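Local coordinates for protein 2-nitropropane dioxygenase (Streptomyces ansochromogenes, PDB 3BW2) that uses a bound flavin mononucleotide and molecular oxygen to oxidise nitroalkanes, probably acting on alkyl nitronates such as propionate 3-nitronate, at residues Thr151-Glu156 / Gln180-Asp185; Ala269-Pro274 / Ala292-Val297. All blocks are in the same frame, centred on the assembly; numbering follows the deposited sequence.

Both contacts are largely buried, and both belong to the catalytic face of an FMN-binding TIM barrel, yet they join different elements. Interaction 1 ties the end of a barrel strand, 147-152, to the loop that follows strand 178-179, and it does so partly through polar groups: an imidazole and a water share one carbonyl. Interaction 2 lies farther from the flavin, between the loop joining strands 264-267 and 275-278 and the lead-in to helix 296-311; there close van der Waals packing dominates, around a glycine and a tyrosine ring. The two meet directly, since Arg273 NH2 reaches Thr182 OG1 at 2.8 Å and Gln180 N lies 3.0 Å from Pro274 O, both probable hydrogen bonds.

Interaction 1 of 2, residues Thr151-Glu156 / Gln180-Asp185; sequences TATTPE and QGTHRD
A buried contact, one imidazole-carbonyl bond and a bridging water set among threonine methyls, fastens the loop 180-185 to the C-terminal end of strand 147-152 in the TIM barrel, where strand turns into helix 155-163 close to the FMN. His183 NE2 donates to Thr151 O at 2.9 Å, with the oxygen almost exactly in the imidazole plane and the nitrogen in the carbonyl plane. At an N-H...O angle of 157° the bond is fairly straight, favouring this rotation of the ring. A water gives a second hydrogen bond to the same oxygen and another, 2.7 Å long, to Gly181 O, bridging the two backbones.

Beyond this bridge the contact is methyl packing. Thr151 CG2, anti to its own nitrogen (chi1 -71° for OG1), lies 3.8 Å from Gly181 CA, where a side chain on the glycine would collide with it. Thr153 CG2 lies 3.8 Å from Gly181 C. Gly181 N in turn bonds to Gln172, an FMN-binding residue. Glu157 holds both sides together, accepting from the backbone nitrogens of Thr153 and His183. Thr182 turns its hydroxyl to Arg273; its CG2 lies 3.4 Å from Thr153 OG1, the two side chains running at a slant.

Interaction 2 of 2, residues Ala269-Pro274 / Ala292-Val297; sequences AFTGRP and AAYPDV
Val297 packs closely on the backbone of Thr271-Gly272 by van der Waals contact. Val297 CB comes within 3.3 Å of Thr271 C, and CG1, placed anti to the valine nitrogen (chi1 176°), reaches Gly272 N at 3.5 Å. CG2 lies over Gly272 CA. Glycine is required at this point: at phi 88° and psi 5° a CB would be jammed against the carbonyl O of Thr271, and it would also run into Ala293 O and Val297 CG2.

Backbone polar contacts are modest. Ala293 N makes a weak, bent hydrogen bond to Gly272 O (3.1 Å), which also receives a CA-H...O contact from Ala292. Ala293 O turns back to accept from Val297 N at 2.8 Å, in the first turn leading into helix 296-311. These segments form part of the elaboration on the TIM barrel: 269-274 is the turn between two antiparallel strands, 264-267 and 275-278, outside the parallel barrel strands.

The aromatic contacts gather on Tyr294. The aliphatic part of Arg273, extended from CG to NE, crosses one face in a CH-pi contact, CD lying 4.1 Å from the ring centroid. Its guanidinium stands nearly perpendicular to the ring, and passes on to Thr182. Pro295 CB sits over the ring centre on the opposite face, 3.6 Å above the plane, just after a cis peptide bond. Thr271 meets the ring at its edge, with its O 3.3 Å from CD1, while its hydroxyl bonds to His179. At the far end of the ring, Tyr294 OH is hydrogen-bonded to Tyr44 OH. Replacing Tyr294 with an alanine would probably open a gap between the Arg273 chain and Pro295 and leave Tyr44 OH without that partner.

Interaction 1 of 2, residues Thr151-Glu156 / Gln180-Asp185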
loop_
_atom_site.group_PDB
_atom_site.type_symbol
_atom_site.label_atom_id
_atom_site.label_comp_id
_atom_site.label_asym_id
_atom_site.label_seq_id
_atom_site.Cartn_x
_atom_site.Cartn_y
_atom_site.Cartn_z
ATOM N N THR A 151 -12.956 -6.265 10.630
ATOM C CA THR A 151 -11.864 -5.614 9.911
ATOM C C THR A 151 -10.856 -4.956 10.857
ATOM O O THR A 151 -11.223 -4.414 11.904
ATOM C CB THR A 151 -12.396 -4.525 8.944
ATOM O OG1 THR A 151 -13.063 -5.149 7.842
ATOM C CG2 THR A 151 -11.245 -3.654 8.417
ATOM N N ALA A 152 -9.585 -5.012 10.470
ATOM C CA ALA A 152 -8.494 -4.399 11.220
ATOM C C ALA A 152 -7.571 -3.787 10.171
ATOM O O ALA A 152 -7.408 -4.354 9.093
ATOM C CB ALA A 152 -7.743 -5.449 12.034
ATOM N N THR A 153 -6.972 -2.639 10.475
ATOM C CA THR A 153 -6.082 -1.990 9.516
ATOM C C THR A 153 -4.627 -1.950 10.000
ATOM O O THR A 153 -3.737 -1.495 9.277
ATOM C CB THR A 153 -6.554 -0.551 9.200
ATOM O OG1 THR A 153 -6.485 0.253 10.381
ATOM C CG2 THR A 153 -8.000 -0.566 8.689
ATOM N N THR A 154 -4.405 -2.435 11.221
ATOM C CA THR A 154 -3.076 -2.481 11.834
ATOM C C THR A 154 -2.956 -3.765 12.644
ATOM O O THR A 154 -3.962 -4.406 12.970
ATOM C CB THR A 154 -2.853 -1.321 12.832
ATOM O OG1 THR A 154 -3.775 -1.459 13.923
ATOM C CG2 THR A 154 -3.061 0.025 12.163
ATOM N N PRO A 155 -1.723 -4.168 12.977
ATOM C CA PRO A 155 -1.613 -5.395 13.765
ATOM C C PRO A 155 -2.230 -5.209 15.155
ATOM O O PRO A 155 -2.722 -6.164 15.757
ATOM C CB PRO A 155 -0.101 -5.667 13.788
ATOM C CG PRO A 155 0.515 -4.323 13.528
ATOM C CD PRO A 155 -0.402 -3.703 12.518
ATOM N N GLU A 156 -2.226 -3.976 15.654
ATOM C CA GLU A 156 -2.815 -3.697 16.963
ATOM C C GLU A 156 -4.315 -3.963 16.905
ATOM O O GLU A 156 -4.867 -4.631 17.774
ATOM C CB GLU A 156 -2.581 -2.240 17.380
ATOM C CG GLU A 156 -1.156 -1.903 17.791
ATOM C CD GLU A 156 -0.169 -1.993 16.639
ATOM O OE1 GLU A 156 -0.501 -1.528 15.525
ATOM O OE2 GLU A 156 0.945 -2.520 16.855
ATOM N N GLN A 180 -12.123 2.987 5.270
ATOM C CA GLN A 180 -11.049 2.289 5.956
ATOM C C GLN A 180 -11.730 1.818 7.234
ATOM O O GLN A 180 -12.444 2.596 7.875
ATOM C CB GLN A 180 -9.916 3.255 6.299
ATOM C CG GLN A 180 -8.953 3.508 5.156
ATOM C CD GLN A 180 -8.159 2.268 4.809
ATOM O OE1 GLN A 180 -8.349 1.667 3.750
ATOM N NE2 GLN A 180 -7.267 1.865 5.713
ATOM N N GLY A 181 -11.520 0.554 7.595
ATOM C CA GLY A 181 -12.141 0.008 8.789
ATOM C C GLY A 181 -11.396 0.244 10.095
ATOM O O GLY A 181 -11.336 -0.646 10.945
ATOM N N THR A 182 -10.819 1.433 10.257
ATOM C CA THR A 182 -10.105 1.766 11.490
ATOM C C THR A 182 -11.120 1.734 12.639
ATOM O O THR A 182 -12.273 2.122 12.467
ATOM C CB THR A 182 -9.472 3.170 11.407
ATOM O OG1 THR A 182 -10.450 4.098 10.936
ATOM C CG2 THR A 182 -8.288 3.178 10.458
ATOM N N HIS A 183 -10.691 1.272 13.809
ATOM C CA HIS A 183 -11.589 1.167 14.956
ATOM C C HIS A 183 -11.915 2.524 15.567
ATOM O O HIS A 183 -12.932 2.686 16.245
ATOM C CB HIS A 183 -10.980 0.228 16.003
ATOM C CG HIS A 183 -10.761 -1.166 15.497
ATOM N ND1 HIS A 183 -10.217 -2.166 16.274
ATOM C CD2 HIS A 183 -11.015 -1.726 14.290
ATOM C CE1 HIS A 183 -10.143 -3.281 15.567
ATOM N NE2 HIS A 183 -10.621 -3.041 14.361
ATOM N N ARG A 184 -11.045 3.491 15.313
ATOM C CA ARG A 184 -11.210 4.860 15.785
ATOM C C ARG A 184 -10.582 5.773 14.738
ATOM O O ARG A 184 -9.494 5.487 14.241
ATOM C CB ARG A 184 -10.508 5.055 17.130
ATOM C CG ARG A 184 -11.343 4.654 18.335
ATOM C CD ARG A 184 -10.532 4.754 19.624
ATOM N NE ARG A 184 -9.840 6.037 19.746
ATOM C CZ ARG A 184 -10.446 7.212 19.893
ATOM N NH1 ARG A 184 -11.771 7.281 19.941
ATOM N NH2 ARG A 184 -9.722 8.324 19.990
ATOM N N ASP A 185 -11.265 6.861 14.393
ATOM C CA ASP A 185 -10.742 7.784 13.392
ATOM C C ASP A 185 -10.165 9.052 13.999
ATOM O O ASP A 185 -10.804 9.703 14.820
ATOM C CB ASP A 185 -11.834 8.168 12.385
ATOM C CG ASP A 185 -11.351 9.190 11.359
ATOM O OD1 ASP A 185 -10.233 9.020 10.830
ATOM O OD2 ASP A 185 -12.089 10.159 11.074
HETATM O O HOH W 1 -13.431 -2.209 11.535
#

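Interaction 2 of 2, residues Ala269-Pro274 / Ala292-Val297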
loop_
_atom_site.group_PDB
_atom_site.type_symbol
_atom_site.label_atom_id
_atom_site.label_comp_id
_atom_site.label_asym_id
_atom_site.label_seq_id
_atom_site.Cartn_x
_atom_site.Cartn_y
_atom_site.Cartn_z
ATOM N N ALA A 269 -14.271 13.916 2.751
ATOM C CA ALA A 269 -15.206 14.815 2.078
ATOM C C ALA A 269 -16.673 14.391 2.070
ATOM O O ALA A 269 -17.561 15.203 2.309
ATOM C CB ALA A 269 -14.743 15.056 0.641
ATOM N N PHE A 270 -16.931 13.119 1.802
ATOM C CA PHE A 270 -18.304 12.641 1.719
ATOM C C PHE A 270 -18.964 12.170 3.011
ATOM O O PHE A 270 -20.175 12.320 3.177
ATOM C CB PHE A 270 -18.382 11.506 0.695
ATOM C CG PHE A 270 -17.948 11.905 -0.688
ATOM C CD1 PHE A 270 -18.778 12.670 -1.497
ATOM C CD2 PHE A 270 -16.699 11.527 -1.173
ATOM C CE1 PHE A 270 -18.373 13.055 -2.773
ATOM C CE2 PHE A 270 -16.282 11.910 -2.449
ATOM C CZ PHE A 270 -17.122 12.676 -3.250
ATOM N N THR A 271 -18.182 11.608 3.926
ATOM C CA THR A 271 -18.766 11.055 5.144
ATOM C C THR A 271 -18.141 11.456 6.477
ATOM O O THR A 271 -18.682 11.130 7.532
ATOM C CB THR A 271 -18.744 9.525 5.072
ATOM O OG1 THR A 271 -17.386 9.076 5.135
ATOM C CG2 THR A 271 -19.353 9.042 3.757
ATOM N N GLY A 272 -17.002 12.142 6.439
ATOM C CA GLY A 272 -16.364 12.535 7.680
ATOM C C GLY A 272 -15.419 11.473 8.215
ATOM O O GLY A 272 -14.884 11.612 9.314
ATOM N N ARG A 273 -15.224 10.404 7.449
ATOM C CA ARG A 273 -14.311 9.331 7.835
ATOM C C ARG A 273 -13.508 8.988 6.580
ATOM O O ARG A 273 -14.020 9.082 5.465
ATOM C CB ARG A 273 -15.088 8.101 8.332
ATOM C CG ARG A 273 -14.514 7.447 9.602
ATOM C CD ARG A 273 -15.442 6.341 10.118
ATOM N NE ARG A 273 -15.071 5.801 11.431
ATOM C CZ ARG A 273 -14.020 5.017 11.668
ATOM N NH1 ARG A 273 -13.786 4.577 12.901
ATOM N NH2 ARG A 273 -13.199 4.670 10.686
ATOM N N PRO A 274 -12.237 8.592 6.742
ATOM C CA PRO A 274 -11.395 8.251 5.590
ATOM C C PRO A 274 -11.945 7.125 4.724
ATOM O O PRO A 274 -12.136 5.999 5.192
ATOM C CB PRO A 274 -10.060 7.886 6.235
ATOM C CG PRO A 274 -10.035 8.753 7.467
ATOM C CD PRO A 274 -11.448 8.580 7.989
ATOM N N ALA A 292 -13.189 15.383 10.708
ATOM C CA ALA A 292 -13.381 14.016 11.168
ATOM C C ALA A 292 -14.666 14.028 11.985
ATOM O O ALA A 292 -14.648 14.312 13.180
ATOM C CB ALA A 292 -12.203 13.580 12.030
ATOM N N ALA A 293 -15.785 13.741 11.331
ATOM C CA ALA A 293 -17.080 13.739 12.004
ATOM C C ALA A 293 -18.035 12.771 11.322
ATOM O O ALA A 293 -18.829 13.167 10.473
ATOM C CB ALA A 293 -17.671 15.151 11.999
ATOM N N TYR A 294 -17.954 11.503 11.711
ATOM C CA TYR A 294 -18.789 10.449 11.147
ATOM C C TYR A 294 -19.778 9.943 12.198
ATOM O O TYR A 294 -19.430 9.816 13.368
ATOM C CB TYR A 294 -17.902 9.289 10.683
ATOM C CG TYR A 294 -18.673 8.120 10.128
ATOM C CD1 TYR A 294 -19.046 8.080 8.789
ATOM C CD2 TYR A 294 -19.060 7.064 10.953
ATOM C CE1 TYR A 294 -19.787 7.017 8.279
ATOM C CE2 TYR A 294 -19.800 5.994 10.455
ATOM C CZ TYR A 294 -20.159 5.978 9.119
ATOM O OH TYR A 294 -20.886 4.923 8.615
ATOM N N PRO A 295 -21.020 9.632 11.795
ATOM C CA PRO A 295 -21.573 9.717 10.443
ATOM C C PRO A 295 -22.194 11.085 10.174
ATOM O O PRO A 295 -22.940 11.257 9.211
ATOM C CB PRO A 295 -22.615 8.610 10.441
ATOM C CG PRO A 295 -23.192 8.743 11.821
ATOM C CD PRO A 295 -21.958 8.931 12.695
ATOM N N ASP A 296 -21.880 12.050 11.031
ATOM C CA ASP A 296 -22.412 13.407 10.900
ATOM C C ASP A 296 -22.297 13.939 9.473
ATOM O O ASP A 296 -23.287 14.376 8.881
ATOM C CB ASP A 296 -21.677 14.353 11.851
ATOM C CG ASP A 296 -21.825 13.950 13.311
ATOM O OD1 ASP A 296 -21.412 12.826 13.668
ATOM O OD2 ASP A 296 -22.353 14.761 14.100
ATOM N N VAL A 297 -21.085 13.911 8.925
ATOM C CA VAL A 297 -20.861 14.400 7.570
ATOM C C VAL A 297 -21.625 13.556 6.556
ATOM O O VAL A 297 -22.175 14.082 5.586
ATOM C CB VAL A 297 -19.352 14.412 7.230
ATOM C CG1 VAL A 297 -19.141 14.823 5.784
ATOM C CG2 VAL A 297 -18.629 15.380 8.164
#